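Local coordinates for protein phytase (Citrobacter braakii, PDB 3ZHC) that is a phytase of the histidine phosphatase superfamily (branch 2), built from a mixed central sheet and a large, mainly helical portion, at residues 186-189 and 190-194; 219-223 and 224-228. The protein carries 2 engineered substitutions. All blocks are in the same frame, centred on the assembly; numbering follows the deposited sequence.

Interaction 1. Residues 186-189 and 190-194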
ATOM      1  N   ARG B 186     -17.151   3.950  -2.447  1.00 15.32           N
ATOM      2  CA  ARG B 186     -17.864   5.019  -1.714  1.00 15.30           C
ATOM      3  C   ARG B 186     -17.267   6.392  -2.031  1.00 15.23           C
ATOM      4  O   ARG B 186     -18.011   7.370  -2.193  1.00 15.32           O
ATOM      5  CB  ARG B 186     -17.841   4.808  -0.173  1.00 15.28           C
ATOM      6  CG  ARG B 186     -18.496   3.513   0.371  1.00 15.49           C
ATOM      7  CD  ARG B 186     -19.973   3.364  -0.037  1.00 15.74           C
ATOM      8  NE  ARG B 186     -20.094   2.788  -1.367  1.00 15.96           N
ATOM      9  CZ  ARG B 186     -20.005   1.471  -1.656  1.00 15.89           C
ATOM     10  NH1 ARG B 186     -19.801   0.550  -0.705  1.00 15.62           N
ATOM     11  NH2 ARG B 186     -20.125   1.075  -2.924  1.00 15.85           N
ATOM     12  N   THR B 187     -15.933   6.461  -2.121  1.00 15.12           N
ATOM     13  CA  THR B 187     -15.241   7.729  -2.435  1.00 15.08           C
ATOM     14  C   THR B 187     -15.569   8.178  -3.865  1.00 14.98           C
ATOM     15  O   THR B 187     -15.897   9.353  -4.087  1.00 14.98           O
ATOM     16  CB  THR B 187     -13.708   7.631  -2.218  1.00 15.11           C
ATOM     17  OG1 THR B 187     -13.447   7.215  -0.874  1.00 14.90           O
ATOM     18  CG2 THR B 187     -13.018   8.991  -2.456  1.00 15.09           C
ATOM     19  N   LEU B 188     -15.490   7.250  -4.822  1.00 14.85           N
ATOM     20  CA  LEU B 188     -15.853   7.563  -6.224  1.00 14.72           C
ATOM     21  C   LEU B 188     -17.314   8.067  -6.309  1.00 14.66           C
ATOM     22  O   LEU B 188     -17.584   9.071  -6.955  1.00 14.54           O
ATOM     23  CB  LEU B 188     -15.633   6.359  -7.158  1.00 14.72           C
ATOM     24  CG  LEU B 188     -16.047   6.534  -8.635  1.00 14.58           C
ATOM     25  CD1 LEU B 188     -15.334   7.753  -9.248  1.00 14.87           C
ATOM     26  CD2 LEU B 188     -15.751   5.295  -9.417  1.00 14.58           C
ATOM     27  N   GLU B 189     -18.218   7.352  -5.645  1.00 14.58           N
ATOM     28  CA  GLU B 189     -19.649   7.734  -5.555  1.00 14.55           C
ATOM     29  C   GLU B 189     -19.857   9.135  -4.970  1.00 14.47           C
ATOM     30  O   GLU B 189     -20.676   9.887  -5.481  1.00 14.38           O
ATOM     31  CB  GLU B 189     -20.408   6.706  -4.745  1.00 14.58           C
ATOM     32  CG  GLU B 189     -20.603   5.368  -5.502  1.00 14.55           C
ATOM     33  CD  GLU B 189     -20.882   4.189  -4.585  1.00 14.86           C
ATOM     34  OE1 GLU B 189     -21.192   4.401  -3.384  1.00 14.98           O
ATOM     35  OE2 GLU B 189     -20.785   3.033  -5.059  1.00 14.98           O
ATOM     36  N   ASN B 190     -19.105   9.464  -3.903  1.00 14.49           N
ATOM     37  CA  ASN B 190     -19.157  10.805  -3.296  0.50 14.49           C
ATOM     38  C   ASN B 190     -18.652  11.877  -4.262  1.00 14.43           C
ATOM     39  O   ASN B 190     -19.237  12.956  -4.360  1.00 14.40           O
ATOM     40  CB  ASN B 190     -18.346  10.853  -1.994  0.50 14.53           C
ATOM     41  CG  ASN B 190     -18.458  12.197  -1.281  0.50 14.69           C
ATOM     42  OD1 ASN B 190     -19.525  12.582  -0.819  0.50 14.64           O
ATOM     43  ND2 ASN B 190     -17.334  12.915  -1.193  0.50 15.63           N
ATOM     44  N   VAL B 191     -17.563  11.566  -4.979  1.00 14.39           N
ATOM     45  CA  VAL B 191     -16.967  12.513  -5.962  1.00 14.39           C
ATOM     46  C   VAL B 191     -17.942  12.781  -7.144  1.00 14.37           C
ATOM     47  O   VAL B 191     -18.083  13.914  -7.596  1.00 14.35           O
ATOM     48  CB  VAL B 191     -15.575  12.019  -6.431  1.00 14.36           C
ATOM     49  CG1 VAL B 191     -15.031  12.853  -7.564  1.00 14.37           C
ATOM     50  CG2 VAL B 191     -14.585  12.032  -5.226  1.00 14.47           C
ATOM     51  N   LEU B 192     -18.603  11.731  -7.613  1.00 14.34           N
ATOM     52  CA  LEU B 192     -19.601  11.838  -8.666  1.00 14.48           C
ATOM     53  C   LEU B 192     -20.957  12.391  -8.192  1.00 14.81           C
ATOM     54  O   LEU B 192     -21.775  12.764  -9.017  1.00 14.49           O
ATOM     55  CB  LEU B 192     -19.877  10.450  -9.271  1.00 14.37           C
ATOM     56  CG  LEU B 192     -18.804   9.696 -10.038  1.00 13.82           C
ATOM     57  CD1 LEU B 192     -19.239   8.261 -10.224  1.00 12.91           C
ATOM     58  CD2 LEU B 192     -18.543  10.360 -11.365  1.00 13.31           C
ATOM     59  N   ASN B 193     -21.182  12.432  -6.863  1.00 15.44           N
ATOM     60  CA  ASN B 193     -22.518  12.677  -6.260  1.00 16.00           C
ATOM     61  C   ASN B 193     -23.494  11.703  -6.918  1.00 16.27           C
ATOM     62  O   ASN B 193     -24.525  12.088  -7.442  1.00 16.05           O
ATOM     63  CB  ASN B 193     -22.962  14.154  -6.363  1.00 16.17           C
ATOM     64  CG  ASN B 193     -24.110  14.506  -5.374  1.00 17.42           C
ATOM     65  OD1 ASN B 193     -24.309  13.819  -4.340  1.00 19.31           O
ATOM     66  ND2 ASN B 193     -24.872  15.590  -5.689  1.00 18.36           N
ATOM     67  N   PHE B 194     -23.104  10.418  -6.870  1.00 16.79           N
ATOM     68  CA  PHE B 194     -23.787   9.311  -7.560  1.00 17.33           C
ATOM     69  C   PHE B 194     -25.240   9.137  -7.151  1.00 17.99           C
ATOM     70  O   PHE B 194     -26.081   8.886  -8.010  1.00 17.81           O
ATOM     71  CB  PHE B 194     -22.989   7.990  -7.343  1.00 17.27           C
ATOM     72  CG  PHE B 194     -23.598   6.775  -8.007  1.00 16.93           C
ATOM     73  CD1 PHE B 194     -23.685   6.692  -9.400  1.00 16.54           C
ATOM     74  CD2 PHE B 194     -24.076   5.692  -7.230  1.00 16.80           C
ATOM     75  CE1 PHE B 194     -24.244   5.559 -10.031  1.00 16.58           C
ATOM     76  CE2 PHE B 194     -24.632   4.559  -7.846  1.00 16.53           C
ATOM     77  CZ  PHE B 194     -24.720   4.487  -9.251  1.00 16.56           C
TER

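Interaction 2. Residues 219-223 and 224-228. Engineered in segment 219-223: Cys-221 (natural residue Val). Unlike the reference sequence in segment 219-223: Leu-219 (reference Phe).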
ATOM      1  N   LEU B 219     -16.229 -10.975 -15.552  1.00 19.48           N
ATOM      2  CA  LEU B 219     -15.161 -11.133 -16.551  1.00 19.30           C
ATOM      3  C   LEU B 219     -15.696 -11.602 -17.903  1.00 19.28           C
ATOM      4  O   LEU B 219     -16.619 -12.405 -17.960  1.00 19.27           O
ATOM      5  CB  LEU B 219     -14.088 -12.118 -16.058  1.00 19.17           C
ATOM      6  CG  LEU B 219     -13.192 -11.625 -14.921  1.00 18.94           C
ATOM      7  CD1 LEU B 219     -12.532 -12.787 -14.179  1.00 18.91           C
ATOM      8  CD2 LEU B 219     -12.130 -10.633 -15.449  1.00 18.34           C
ATOM      9  N   LYS B 220     -15.105 -11.065 -18.972  1.00 19.30           N
ATOM     10  CA  LYS B 220     -15.363 -11.488 -20.343  1.00 19.42           C
ATOM     11  C   LYS B 220     -14.010 -11.729 -20.978  1.00 19.46           C
ATOM     12  O   LYS B 220     -13.200 -10.818 -21.067  1.00 19.34           O
ATOM     13  CB  LYS B 220     -16.142 -10.436 -21.146  1.00 19.45           C
ATOM     14  CG  LYS B 220     -16.410 -10.862 -22.608  1.00 19.56           C
ATOM     15  CD  LYS B 220     -17.131  -9.808 -23.425  1.00 19.84           C
ATOM     16  CE  LYS B 220     -17.308 -10.313 -24.850  1.00 19.97           C
ATOM     17  NZ  LYS B 220     -18.205  -9.466 -25.610  1.00 20.80           N
ATOM     18  N   CYS B 221     -13.768 -12.958 -21.411  1.00 19.74           N
ATOM     19  CA  CYS B 221     -12.505 -13.329 -22.048  1.00 19.85           C
ATOM     20  C   CYS B 221     -12.788 -13.952 -23.386  1.00 19.80           C
ATOM     21  O   CYS B 221     -13.613 -14.852 -23.487  1.00 19.81           O
ATOM     22  CB  CYS B 221     -11.722 -14.294 -21.168  1.00 19.90           C
ATOM     23  SG  CYS B 221     -11.476 -13.694 -19.490  1.00 20.37           S
ATOM     24  N   THR B 222     -12.098 -13.456 -24.407  1.00 19.84           N
ATOM     25  CA  THR B 222     -12.155 -13.977 -25.758  1.00 19.92           C
ATOM     26  C   THR B 222     -10.695 -14.332 -26.149  1.00 20.10           C
ATOM     27  O   THR B 222      -9.765 -14.008 -25.391  1.00 20.04           O
ATOM     28  CB  THR B 222     -12.798 -12.956 -26.710  1.00 19.91           C
ATOM     29  OG1 THR B 222     -12.034 -11.749 -26.704  1.00 20.14           O
ATOM     30  CG2 THR B 222     -14.236 -12.640 -26.276  1.00 19.63           C
ATOM     31  N   PRO B 223     -10.483 -15.013 -27.309  1.00 20.26           N
ATOM     32  CA  PRO B 223      -9.099 -15.378 -27.705  1.00 20.34           C
ATOM     33  C   PRO B 223      -8.125 -14.220 -27.875  1.00 20.46           C
ATOM     34  O   PRO B 223      -6.937 -14.418 -27.700  1.00 20.40           O
ATOM     35  CB  PRO B 223      -9.300 -16.105 -29.053  1.00 20.35           C
ATOM     36  CG  PRO B 223     -10.670 -16.708 -28.929  1.00 20.35           C
ATOM     37  CD  PRO B 223     -11.478 -15.649 -28.207  1.00 20.32           C
ATOM     38  N   ASP B 224      -8.629 -13.024 -28.213  1.00 20.64           N
ATOM     39  CA  ASP B 224      -7.757 -11.834 -28.406  1.00 20.75           C
ATOM     40  C   ASP B 224      -7.951 -10.730 -27.356  1.00 20.19           C
ATOM     41  O   ASP B 224      -7.318  -9.708 -27.454  1.00 20.10           O
ATOM     42  CB  ASP B 224      -7.888 -11.265 -29.861  1.00 21.12           C
ATOM     43  CG  ASP B 224      -9.316 -11.037 -30.285  1.00 22.45           C
ATOM     44  OD1 ASP B 224     -10.088 -10.428 -29.514  1.00 24.18           O
ATOM     45  OD2 ASP B 224      -9.681 -11.486 -31.413  1.00 25.45           O
ATOM     46  N   ASN B 225      -8.813 -10.941 -26.347  1.00 19.73           N
ATOM     47  CA  ASN B 225      -9.102  -9.860 -25.405  1.00 19.35           C
ATOM     48  C   ASN B 225      -9.684 -10.301 -24.092  1.00 18.66           C
ATOM     49  O   ASN B 225     -10.373 -11.321 -24.018  1.00 18.58           O
ATOM     50  CB  ASN B 225     -10.083  -8.864 -26.091  1.00 19.48           C
ATOM     51  CG  ASN B 225     -10.161  -7.520 -25.407  1.00 20.33           C
ATOM     52  OD1 ASN B 225      -9.295  -7.138 -24.586  1.00 21.39           O
ATOM     53  ND2 ASN B 225     -11.211  -6.766 -25.741  1.00 21.76           N
ATOM     54  N   VAL B 226      -9.387  -9.509 -23.053  1.00 18.05           N
ATOM     55  CA  VAL B 226      -9.903  -9.722 -21.711  0.50 17.80           C
ATOM     56  C   VAL B 226     -10.480  -8.396 -21.195  1.00 17.55           C
ATOM     57  O   VAL B 226      -9.896  -7.330 -21.426  1.00 17.44           O
ATOM     58  CB  VAL B 226      -8.793 -10.248 -20.770  0.50 17.76           C
ATOM     59  CG1 VAL B 226      -9.267 -10.297 -19.357  0.50 17.95           C
ATOM     60  CG2 VAL B 226      -8.332 -11.644 -21.216  0.50 17.72           C
ATOM     61  N   SER B 227     -11.618  -8.465 -20.507  1.00 17.19           N
ATOM     62  CA  SER B 227     -12.253  -7.273 -19.940  1.00 16.97           C
ATOM     63  C   SER B 227     -13.093  -7.616 -18.736  1.00 16.62           C
ATOM     64  O   SER B 227     -13.523  -8.756 -18.576  1.00 16.60           O
ATOM     65  CB  SER B 227     -13.114  -6.563 -20.991  1.00 16.96           C
ATOM     66  OG  SER B 227     -14.228  -7.317 -21.319  1.00 17.58           O
ATOM     67  N   LEU B 228     -13.320  -6.609 -17.891  1.00 16.34           N
ATOM     68  CA  LEU B 228     -14.170  -6.721 -16.706  1.00 16.04           C
ATOM     69  C   LEU B 228     -15.187  -5.566 -16.739  1.00 15.87           C
ATOM     70  O   LEU B 228     -15.037  -4.554 -15.997  1.00 15.99           O
ATOM     71  CB  LEU B 228     -13.309  -6.714 -15.444  1.00 15.91           C
ATOM     72  CG  LEU B 228     -14.000  -6.861 -14.090  1.00 15.66           C
ATOM     73  CD1 LEU B 228     -14.913  -8.103 -14.038  1.00 15.10           C
ATOM     74  CD2 LEU B 228     -12.944  -6.899 -12.998  1.00 14.89           C
TER
HETATM   75  O   HOH W   1     -12.634 -10.968 -29.195  1.00 45.78           O

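Interaction 1. Residues 186-189 and 190-194
A Schellman motif ends helix 182-192, and its two outer residues, Glu-189 and Phe-194, meet through backbone and side chain. Phe-194 N reaches back to Glu-189 O at 2.8 Å, an almost straight bond (173°) lying in the carbonyl plane. Asn-193, with positive phi (51°), reverses the chain, and the inner bond of the motif, from Asn-193 N to Asn-190 O, is weak at 3.2 Å. Upstream the regular helical pattern holds, with Asn-190 N, Val-191 N and Leu-192 N bonded to the carbonyls of Arg-186, Thr-187 and Leu-188. The reversal brings the Phe-194 side chain slantwise across the aliphatic part of Glu-189: CG of the glutamate lies 3.9 Å from CD2 of the ring, the apolar contact between C3 and C'' that usually accompanies this cap. Beyond CG the glutamate chain stays extended and carries its carboxylate to Arg-186. The Arg-186 guanidinium grips it side-on in a salt bridge, NE to Glu-189 OE1 at 2.8 Å and NH2 to Glu-189 OE2 at 3.0 Å, both oxygens near the guanidinium plane. OE2 is approached on its syn side, whereas OE1 is met from above the carboxylate plane. Lys-208 NZ makes a second salt bridge to OE1 and the backbone N of Leu-211 bonds to OE2, so this buried carboxylate is fixed by several donors and is probably ionised. Elsewhere on the helix, Leu-188 CB points away from the next turn, but CG, anti to the backbone N (chi1 177°), comes back to 4.0 Å from Leu-192 CD1; both leucines also pack on helix 231-247.

Interaction 2. Residues 219-223 and 224-228
Lys-220 and Ser-227 form a hydrogen-bonded pair of a short antiparallel beta hairpin, with Lys-220 N 2.8 Å from Ser-227 O and the return bond running from Ser-227 N to Lys-220 O. Pro-223 and Asp-224 make the two-residue connection, their backbone angles fitting a type I turn. Beside it Thr-222 N donates to Asn-225 O in a nearly straight bond (176°), while the reverse bond, from Asn-225 N to Thr-222 O, is weak at 3.4 Å. The side chain of Thr-222 leans over the turn. Its CB stands 4.0 Å from Asn-225 O; from there OG1, set between the backbone N and the carbonyl carbon (chi1 59°), comes to 3.2 Å from Asn-225 O and 3.5 Å from Asn-225 CB. At its far end the hydroxyl shares a hydrogen bond with a water 2.7 Å from OG1, and the same water donates to Asp-224 OD1, linking two side chains whose oxygens do not bond directly. Cys-221 and Val-226, a non-hydrogen-bonded pair, turn to the other face of the hairpin. There the engineered Cys-221 closes a disulfide with Cys-163 of helix 159-169; its SG lies 4.1 Å from Val-226 CG1, a less certain contact because the valine is modelled in two conformers. Leu-219, which differs from the reference sequence, continues the apolar side: its CD2 and Leu-228 CD1 are 4.0 Å apart, the two chains passing at a slant, with helix 260-280 covering both. The hairpin is thus two-sided in chemistry: Lys-220, Thr-222, Asn-225 and Ser-227 form a polar face, whereas dispersion contacts hold the reverse against the helices, and the disulfide of the engineered Cys-221 adds a covalent tie to helix 159-169.

In the fold
Interaction 1 precedes interaction 2 along the chain, the short helix 211-214 coming between them. Their centres are 28 Å apart and their nearest atoms about 12 Å, so they do not touch. Neither belongs to the eight-stranded mixed sheet: residues 186-194 cover the last turns of helix 182-192 and its exit, while residues 219-228 make a separate two-stranded hairpin. Helix 260-280 is common to both, since Leu-267 and Leu-270 pack on the first contact and Gln-274, Leu-277 and Leu-278, further along, on the second. The two local motifs, separated in sequence, thus lie against different parts of one long helix within the histidine phosphatase family region.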